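Beta-galactosidase (Bacteroides thetaiotaomicron, PDB 5MT2) probably hydrolyses beta-linked galactose from glycans, with a fold consistent with a beta-propeller. Local coordinates at residues 51-56 with 372-377. Residues are numbered along the deposited sequence; the frame is centred on the assembly and turned at random.
Sequences VAPTDN and VRFPKP
Pro-375 sets its ring against the bend of loop 51-56 and buries more surface here than any other residue. Its CG lies 3.7 Å from Asp-55 C, and its CD is 3.4 Å from Pro-53 O. Asn-56 lies alongside the same ring, the two side chains running past one another in opposite senses. With Asn-56 CG anti to its own carbonyl carbon (chi1 -68°), the amide comes to the CG corner of Pro-375 and nears the residue after it, Asn-56 CG standing 3.8 Å from Lys-376 O. An alanine in place of Asn-56 would lack the amide, which would probably leave the CG corner of Pro-375 less covered and take a polar neighbour from the Lys-376 carbonyl. Farther along, Ala-52 CB meets Val-372 CG1 at 3.7 Å, and Pro-53 CD comes to the edge of the Phe-374 ring, close to its plane, 3.8 Å from Phe-374 CE1. Between the Ala-52/Val-372 pair and the Pro-375 ring, one water donates to both backbones, at 2.7 Å to Pro-53 O and 2.8 Å to Arg-373 O. The contact lies at the surface and fastens the C-terminal tail to the loop linking strands 45-51 and 59-68. Strand 45-51 pairs with 357-363 in a four-stranded sheet built from both ends of the chain, consistent with the closure of a beta-propeller; Phe-374 packs on Leu-49 of strand 45-51, while Pro-53 touches Ile-60.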
# COMPACT_ATOMS: atom_id res chain seq x y z
N VAL A 51 -2.85 -14.66 -3.56
CA VAL A 51 -1.43 -14.95 -3.45
C VAL A 51 -1.21 -15.30 -2.00
O VAL A 51 -1.34 -14.46 -1.13
CB VAL A 51 -0.53 -13.77 -3.88
CG1 VAL A 51 0.92 -14.18 -3.80
CG2 VAL A 51 -0.87 -13.31 -5.30
N ALA A 52 -0.90 -16.57 -1.76
CA ALA A 52 -0.78 -17.07 -0.40
C ALA A 52 0.56 -17.76 -0.20
O ALA A 52 1.05 -18.43 -1.10
CB ALA A 52 -1.88 -18.05 -0.08
N PRO A 53 1.12 -17.65 1.02
CA PRO A 53 2.30 -18.42 1.35
C PRO A 53 1.98 -19.91 1.40
O PRO A 53 0.85 -20.29 1.67
CB PRO A 53 2.70 -17.87 2.73
CG PRO A 53 1.40 -17.47 3.35
CD PRO A 53 0.57 -16.95 2.21
N THR A 54 2.99 -20.72 1.11
CA THR A 54 2.84 -22.17 1.09
C THR A 54 3.38 -22.83 2.35
O THR A 54 3.33 -24.06 2.46
CB THR A 54 3.55 -22.76 -0.15
OG1 THR A 54 4.93 -22.39 -0.12
CG2 THR A 54 2.89 -22.24 -1.46
N ASP A 55 3.91 -22.03 3.26
CA ASP A 55 4.29 -22.49 4.59
C ASP A 55 4.03 -21.36 5.57
O ASP A 55 3.58 -20.28 5.15
CB ASP A 55 5.76 -23.00 4.61
CG ASP A 55 6.76 -21.93 4.25
OD1 ASP A 55 6.66 -20.82 4.81
OD2 ASP A 55 7.69 -22.21 3.45
N ASN A 56 4.32 -21.57 6.84
CA ASN A 56 4.05 -20.57 7.87
C ASN A 56 5.19 -19.62 8.14
O ASN A 56 5.06 -18.76 9.02
CB ASN A 56 3.59 -21.27 9.16
CG ASN A 56 2.25 -21.92 9.01
OD1 ASN A 56 2.05 -23.08 9.40
ND2 ASN A 56 1.32 -21.20 8.41
N VAL A 372 -7.49 -21.35 -3.48
CA VAL A 372 -6.24 -21.13 -2.76
C VAL A 372 -6.53 -21.09 -1.26
O VAL A 372 -7.53 -20.55 -0.86
CB VAL A 372 -5.56 -19.82 -3.20
CG1 VAL A 372 -4.28 -19.58 -2.41
CG2 VAL A 372 -5.27 -19.83 -4.70
N ARG A 373 -5.66 -21.73 -0.47
CA ARG A 373 -5.80 -21.78 0.97
C ARG A 373 -4.46 -21.54 1.63
O ARG A 373 -3.41 -21.87 1.07
CB ARG A 373 -6.31 -23.16 1.41
CG ARG A 373 -7.74 -23.45 0.96
CD ARG A 373 -8.73 -22.54 1.64
NE ARG A 373 -10.11 -22.87 1.35
CZ ARG A 373 -10.76 -22.59 0.22
NH1 ARG A 373 -10.17 -21.94 -0.79
NH2 ARG A 373 -12.02 -22.97 0.10
N PHE A 374 -4.48 -21.00 2.84
CA PHE A 374 -3.32 -21.06 3.70
C PHE A 374 -2.98 -22.51 4.06
O PHE A 374 -3.85 -23.39 4.07
CB PHE A 374 -3.58 -20.31 5.01
CG PHE A 374 -3.59 -18.79 4.89
CD1 PHE A 374 -2.53 -18.08 4.36
CD2 PHE A 374 -4.63 -18.08 5.46
CE1 PHE A 374 -2.55 -16.70 4.32
CE2 PHE A 374 -4.64 -16.69 5.43
CZ PHE A 374 -3.60 -16.00 4.86
N PRO A 375 -1.71 -22.76 4.41
CA PRO A 375 -1.39 -24.07 4.91
C PRO A 375 -1.99 -24.25 6.31
O PRO A 375 -2.57 -23.31 6.86
CB PRO A 375 0.14 -24.07 4.98
CG PRO A 375 0.55 -22.64 5.02
CD PRO A 375 -0.54 -21.86 4.35
N LYS A 376 -1.88 -25.45 6.86
CA LYS A 376 -2.36 -25.67 8.22
C LYS A 376 -1.56 -24.77 9.17
O LYS A 376 -0.35 -24.68 9.03
CB LYS A 376 -2.23 -27.14 8.64
CG LYS A 376 -3.08 -28.10 7.82
CD LYS A 376 -4.58 -27.89 7.97
CE LYS A 376 -5.33 -28.86 7.07
NZ LYS A 376 -6.80 -28.60 7.07
N PRO A 377 -2.25 -24.09 10.11
CA PRO A 377 -1.55 -23.26 11.08
C PRO A 377 -0.82 -24.07 12.12
O PRO A 377 -1.18 -25.23 12.38
CB PRO A 377 -2.67 -22.45 11.75
CG PRO A 377 -3.89 -23.23 11.53
CD PRO A 377 -3.71 -24.07 10.31
O HOH W 1 -0.77 -21.87 0.29